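Local coordinates for tudor domain-containing protein 1 (PDB 5M9N) that probably helps repress transposable elements during spermatogenesis through the piRNA pathway, and binds Piwi proteins methylated on arginine through its Tudor domains, at residues A[151-156]-A[203-208]; A[193-196]-A[201-204]. One frame throughout, in Å; residues are numbered along the deposited sequence.

Contact 1: A[151-156]-A[203-208]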
ATOM      1  N   ALA A 151      13.160   2.929 -10.238  1.00 32.48           N
ATOM      2  CA  ALA A 151      13.841   3.646 -11.366  1.00 34.30           C
ATOM      3  C   ALA A 151      15.102   2.985 -11.871  1.00 35.83           C
ATOM      4  O   ALA A 151      15.872   2.412 -11.100  1.00 35.65           O
ATOM      5  CB  ALA A 151      14.206   5.100 -10.974  1.00 34.64           C
ATOM      6  N   GLY A 152      15.278   3.079 -13.193  1.00 38.34           N
ATOM      7  CA  GLY A 152      16.537   2.763 -13.872  1.00 40.28           C
ATOM      8  C   GLY A 152      16.814   1.295 -14.128  1.00 41.08           C
ATOM      9  O   GLY A 152      17.908   0.974 -14.572  1.00 41.30           O
ATOM     10  N   VAL A 153      15.856   0.408 -13.854  1.00 41.10           N
ATOM     11  CA  VAL A 153      16.108  -1.032 -13.924  1.00 42.48           C
ATOM     12  C   VAL A 153      15.038  -1.778 -14.677  1.00 42.69           C
ATOM     13  O   VAL A 153      13.886  -1.381 -14.673  1.00 42.44           O
ATOM     14  CB  VAL A 153      16.275  -1.724 -12.551  1.00 42.10           C
ATOM     15  CG1 VAL A 153      17.549  -1.268 -11.897  1.00 42.37           C
ATOM     16  CG2 VAL A 153      15.032  -1.557 -11.638  1.00 41.49           C
ATOM     17  N   LYS A 154      15.475  -2.849 -15.345  1.00 44.84           N
ATOM     18  CA  LYS A 154      14.601  -3.849 -15.970  1.00 45.08           C
ATOM     19  C   LYS A 154      15.122  -5.207 -15.550  1.00 44.89           C
ATOM     20  O   LYS A 154      16.339  -5.353 -15.324  1.00 44.56           O
ATOM     21  CB  LYS A 154      14.735  -3.806 -17.469  1.00 48.00           C
ATOM     22  CG  LYS A 154      14.401  -2.496 -18.146  1.00 50.08           C
ATOM     23  CD  LYS A 154      15.221  -2.341 -19.442  1.00 52.55           C
ATOM     24  CE  LYS A 154      15.110  -3.532 -20.385  1.00 53.72           C
ATOM     25  NZ  LYS A 154      15.501  -3.144 -21.760  1.00 55.96           N
ATOM     26  N   PRO A 155      14.242  -6.212 -15.490  1.00 44.65           N
ATOM     27  CA  PRO A 155      14.671  -7.554 -15.091  1.00 46.01           C
ATOM     28  C   PRO A 155      15.587  -8.163 -16.140  1.00 48.32           C
ATOM     29  O   PRO A 155      15.181  -8.216 -17.306  1.00 49.06           O
ATOM     30  CB  PRO A 155      13.365  -8.354 -15.054  1.00 45.33           C
ATOM     31  CG  PRO A 155      12.369  -7.561 -15.824  1.00 44.54           C
ATOM     32  CD  PRO A 155      12.793  -6.142 -15.784  1.00 44.51           C
ATOM     33  N   SER A 156      16.765  -8.654 -15.757  1.00 49.63           N
ATOM     34  CA  SER A 156      17.769  -9.038 -16.773  1.00 52.85           C
ATOM     35  C   SER A 156      17.360 -10.250 -17.614  1.00 54.02           C
ATOM     36  O   SER A 156      17.976 -10.473 -18.636  1.00 57.54           O
ATOM     37  CB  SER A 156      19.180  -9.219 -16.205  1.00 53.52           C
ATOM     38  OG  SER A 156      19.381 -10.473 -15.597  1.00 54.68           O
ATOM     39  N   SER A 203      22.139   2.357  -3.350  1.00 47.42           N
ATOM     40  CA  SER A 203      20.925   2.446  -4.157  1.00 45.88           C
ATOM     41  C   SER A 203      20.454   1.040  -4.312  1.00 44.28           C
ATOM     42  O   SER A 203      21.268   0.153  -4.577  1.00 42.23           O
ATOM     43  CB  SER A 203      21.261   3.022  -5.537  1.00 47.39           C
ATOM     44  OG  SER A 203      20.137   3.181  -6.384  1.00 46.64           O
ATOM     45  N   VAL A 204      19.143   0.817  -4.141  1.00 42.08           N
ATOM     46  CA  VAL A 204      18.621  -0.511  -4.308  1.00 41.48           C
ATOM     47  C   VAL A 204      18.798  -0.897  -5.777  1.00 41.48           C
ATOM     48  O   VAL A 204      19.165  -2.017  -6.042  1.00 40.78           O
ATOM     49  CB  VAL A 204      17.156  -0.645  -3.808  1.00 40.93           C
ATOM     50  CG1 VAL A 204      16.579  -2.027  -4.111  1.00 40.91           C
ATOM     51  CG2 VAL A 204      17.096  -0.384  -2.304  1.00 40.75           C
ATOM     52  N   SER A 205      18.530   0.038  -6.702  1.00 42.15           N
ATOM     53  CA  SER A 205      18.743  -0.158  -8.148  1.00 42.66           C
ATOM     54  C   SER A 205      20.167  -0.665  -8.447  1.00 42.97           C
ATOM     55  O   SER A 205      20.324  -1.662  -9.112  1.00 43.13           O
ATOM     56  CB  SER A 205      18.488   1.155  -8.919  1.00 43.53           C
ATOM     57  OG  SER A 205      17.111   1.567  -8.886  1.00 44.37           O
ATOM     58  N   LYS A 206      21.175   0.020  -7.923  1.00 43.02           N
ATOM     59  CA  LYS A 206      22.622  -0.293  -8.209  1.00 44.80           C
ATOM     60  C   LYS A 206      23.006  -1.705  -7.751  1.00 44.56           C
ATOM     61  O   LYS A 206      23.651  -2.437  -8.488  1.00 44.82           O
ATOM     62  CB  LYS A 206      23.586   0.768  -7.589  1.00 45.54           C
ATOM     63  CG  LYS A 206      25.101   0.549  -7.860  1.00 47.37           C
ATOM     64  CD  LYS A 206      25.430   0.220  -9.326  1.00 48.81           C
ATOM     65  CE  LYS A 206      26.880   0.510  -9.753  1.00 50.40           C
ATOM     66  NZ  LYS A 206      27.901   0.204  -8.705  1.00 50.96           N
ATOM     67  N   VAL A 207      22.550  -2.102  -6.570  1.00 44.43           N
ATOM     68  CA  VAL A 207      22.861  -3.432  -6.052  1.00 46.28           C
ATOM     69  C   VAL A 207      22.252  -4.532  -6.948  1.00 47.95           C
ATOM     70  O   VAL A 207      22.899  -5.536  -7.226  1.00 50.17           O
ATOM     71  CB  VAL A 207      22.357  -3.629  -4.610  1.00 45.49           C
ATOM     72  CG1 VAL A 207      22.598  -5.068  -4.153  1.00 46.53           C
ATOM     73  CG2 VAL A 207      23.021  -2.658  -3.645  1.00 45.78           C
ATOM     74  N   LEU A 208      21.008  -4.341  -7.389  1.00 48.62           N
ATOM     75  CA  LEU A 208      20.367  -5.293  -8.301  1.00 49.24           C
ATOM     76  C   LEU A 208      21.068  -5.404  -9.681  1.00 50.46           C
ATOM     77  O   LEU A 208      21.161  -6.508 -10.247  1.00 53.41           O
ATOM     78  CB  LEU A 208      18.877  -4.951  -8.488  1.00 48.82           C
ATOM     79  CG  LEU A 208      17.961  -5.118  -7.274  1.00 48.50           C
ATOM     80  CD1 LEU A 208      16.571  -4.583  -7.591  1.00 48.46           C
ATOM     81  CD2 LEU A 208      17.857  -6.584  -6.842  1.00 48.96           C
TER
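Ser205, in the first turn of helix 204-210, gives its hydroxyl to the backbone of the chain just before strand 153-155: OG donates to Ala151 O at 2.7 Å. The carbonyl is met almost head on, with a C=O...OG angle of 163°. With OG anti to its own carbonyl carbon (chi1 -67°), the hydroxyl reaches from the helix surface to Ala151. Serine suits this buried place because it is short enough to bring OG within bonding distance of the neighbouring chain and still offers a hydroxyl proton to a main-chain oxygen. Its CB does apolar work as well, lying 4.0 Å from Val153 CG1. That methyl stands alongside the helix backbone, since chi1 places it anti to the carbonyl carbon of Val153, and it is equally near Ser205 O. A branched side chain fits here: Val153 also rests on Trp160 and Ala214, so several apolar surfaces meet on one small residue. Ala151 takes part through its carbonyl, and its small methyl plays no part in the bond. A helix-surface hydroxyl thus binds the carbonyl at the exit of strand 146-150, in the part of the extended Tudor fold outside the five-stranded, barrel-like sheet. Ala151 also bonds through its backbone to Val191, while strand 153-155 pairs antiparallel with strand 214-216. Leu150 of strand 146-150 packs against Ser205, and helix 162-172 touches Val204, Val207 and Leu208, so helix 204-210 is wedged among these elements.

Contact 2: A[193-196]-A[201-204]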
ATOM      1  N   LEU A 193      15.422   4.137  -4.302  1.00 31.06           N
ATOM      2  CA  LEU A 193      15.434   3.736  -2.902  1.00 31.10           C
ATOM      3  C   LEU A 193      16.879   3.776  -2.426  1.00 32.55           C
ATOM      4  O   LEU A 193      17.706   3.056  -2.963  1.00 32.21           O
ATOM      5  CB  LEU A 193      14.935   2.324  -2.742  1.00 30.37           C
ATOM      6  CG  LEU A 193      13.473   2.020  -3.126  1.00 29.22           C
ATOM      7  CD1 LEU A 193      13.188   0.575  -2.788  1.00 28.89           C
ATOM      8  CD2 LEU A 193      12.532   2.966  -2.419  1.00 28.97           C
ATOM      9  N   ILE A 194      17.152   4.575  -1.393  1.00 33.94           N
ATOM     10  CA  ILE A 194      18.534   4.842  -0.977  1.00 36.29           C
ATOM     11  C   ILE A 194      18.632   4.638   0.519  1.00 36.75           C
ATOM     12  O   ILE A 194      17.936   5.283   1.285  1.00 35.80           O
ATOM     13  CB  ILE A 194      18.957   6.276  -1.342  1.00 37.68           C
ATOM     14  CG1 ILE A 194      18.813   6.509  -2.857  1.00 38.40           C
ATOM     15  CG2 ILE A 194      20.413   6.543  -0.957  1.00 38.87           C
ATOM     16  CD1 ILE A 194      18.640   7.963  -3.231  1.00 39.47           C
ATOM     17  N   ASP A 195      19.484   3.709   0.923  1.00 38.63           N
ATOM     18  CA  ASP A 195      19.692   3.461   2.311  1.00 40.47           C
ATOM     19  C   ASP A 195      20.910   4.334   2.700  1.00 42.40           C
ATOM     20  O   ASP A 195      22.020   4.108   2.242  1.00 41.90           O
ATOM     21  CB  ASP A 195      19.932   1.990   2.582  1.00 41.89           C
ATOM     22  CG  ASP A 195      20.209   1.693   4.076  1.00 43.89           C
ATOM     23  OD1 ASP A 195      20.047   2.609   4.956  1.00 45.43           O
ATOM     24  OD2 ASP A 195      20.628   0.549   4.351  1.00 45.10           O
ATOM     25  N   LYS A 196      20.630   5.353   3.487  1.00 44.22           N
ATOM     26  CA  LYS A 196      21.636   6.303   3.952  1.00 47.09           C
ATOM     27  C   LYS A 196      22.291   5.908   5.293  1.00 50.39           C
ATOM     28  O   LYS A 196      23.037   6.715   5.897  1.00 51.83           O
ATOM     29  CB  LYS A 196      20.994   7.675   4.023  1.00 46.83           C
ATOM     30  CG  LYS A 196      20.630   8.199   2.645  1.00 46.42           C
ATOM     31  CD  LYS A 196      20.140   9.629   2.717  1.00 47.45           C
ATOM     32  CE  LYS A 196      20.136  10.253   1.338  1.00 48.55           C
ATOM     33  NZ  LYS A 196      19.347  11.520   1.331  1.00 49.85           N
ATOM     34  N   HIS A 201      26.563   5.547   0.505  1.00 55.15           N
ATOM     35  CA  HIS A 201      25.112   5.321   0.331  1.00 54.08           C
ATOM     36  C   HIS A 201      24.909   4.223  -0.728  1.00 53.26           C
ATOM     37  O   HIS A 201      25.662   4.151  -1.712  1.00 53.64           O
ATOM     38  CB  HIS A 201      24.349   6.576  -0.140  1.00 53.18           C
ATOM     39  CG  HIS A 201      24.176   7.641   0.894  1.00 52.64           C
ATOM     40  ND1 HIS A 201      23.691   8.895   0.581  1.00 51.59           N
ATOM     41  CD2 HIS A 201      24.460   7.667   2.220  1.00 53.38           C
ATOM     42  CE1 HIS A 201      23.677   9.643   1.669  1.00 51.98           C
ATOM     43  NE2 HIS A 201      24.126   8.917   2.679  1.00 52.66           N
ATOM     44  N   VAL A 202      23.872   3.405  -0.526  1.00 52.31           N
ATOM     45  CA  VAL A 202      23.581   2.265  -1.386  1.00 51.19           C
ATOM     46  C   VAL A 202      22.170   2.406  -2.012  1.00 49.38           C
ATOM     47  O   VAL A 202      21.179   2.622  -1.303  1.00 46.23           O
ATOM     48  CB  VAL A 202      23.778   0.914  -0.644  1.00 52.96           C
ATOM     49  CG1 VAL A 202      25.184   0.834  -0.017  1.00 54.78           C
ATOM     50  CG2 VAL A 202      22.741   0.687   0.437  1.00 53.34           C
ATOM     51  N   SER A 203      22.139   2.357  -3.350  1.00 47.42           N
ATOM     52  CA  SER A 203      20.925   2.446  -4.157  1.00 45.88           C
ATOM     53  C   SER A 203      20.454   1.040  -4.312  1.00 44.28           C
ATOM     54  O   SER A 203      21.268   0.153  -4.577  1.00 42.23           O
ATOM     55  CB  SER A 203      21.261   3.022  -5.537  1.00 47.39           C
ATOM     56  OG  SER A 203      20.137   3.181  -6.384  1.00 46.64           O
ATOM     57  N   VAL A 204      19.143   0.817  -4.141  1.00 42.08           N
ATOM     58  CA  VAL A 204      18.621  -0.511  -4.308  1.00 41.48           C
ATOM     59  C   VAL A 204      18.798  -0.897  -5.777  1.00 41.48           C
ATOM     60  O   VAL A 204      19.165  -2.017  -6.042  1.00 40.78           O
ATOM     61  CB  VAL A 204      17.156  -0.645  -3.808  1.00 40.93           C
ATOM     62  CG1 VAL A 204      16.579  -2.027  -4.111  1.00 40.91           C
ATOM     63  CG2 VAL A 204      17.096  -0.384  -2.304  1.00 40.75           C
TER
HETATM   64  O   HOH W   1      17.482   2.721  -6.194  1.00 32.13           O
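Strands 189-195 and 202-203 run antiparallel as a beta hairpin, with Asp195 and Val202 as a hydrogen-bonded pair and Ile194 and Ser203 as a non-hydrogen-bonded one. Asp195 N donates to Val202 O at 3.0 Å, whereas the return bond from Val202 N to Asp195 O is weak at 3.4 Å. Beyond the pair, Val204 N reaches Leu193 O at 2.9 Å, carrying the hydrogen bonding on to the first helical residue. A water accepts from Leu193 N and bonds Ser203 OG at 2.7 Å, linking the N-cap serine to the strand. Near the loop, Lys196 lays its aliphatic chain across the His201 ring: CG stands over one face, 3.6 Å from the ring centroid in a CH-pi contact. An extended chain beyond CG keeps CD and CE near the ring as well, which suits a long lysine at an exposed edge. Ile194 CG2 meets His201 CB at 4.0 Å, the two side chains crossing at a slant. At the buried end, Leu193 CB presses on Val204 CG2 at 3.5 Å, a tight fit between apolar groups that also meet Met168 and Leu150. Asp195 CB touches Val202 CG2, and its carboxylate is engaged outside the hairpin strands, OD2 in a salt bridge with Lys175 and OD1 with Ser197 N. The contact thus passes from a buried aliphatic pair to exposed lysine methylenes covering a ring; at Asp195, Lys175 would favour the ionised form, whereas the nearby Glu198 carboxylate would work against it.

How the contacts relate
Contact 1 and contact 2 lie with their centres 11 Å apart, both about 21 Å from the centre of the chain and on the same side of it. Residues 151-156 come first in sequence, then 193-196, and both contacts end on the run that passes from strand 202-203 into helix 204-210, sharing Ser203 and Val204. Contact 2 adds strand 202-203 to strand 189-195 within the mixed sheet, and contact 1 ties the following helix to the chain leaving strand 146-150 of the same sheet. Both hold the last helix to this sheet, which probably corresponds to the staphylococcal-nuclease-like part of an extended Tudor domain, whereas the five-stranded sheet is the Tudor barrel itself.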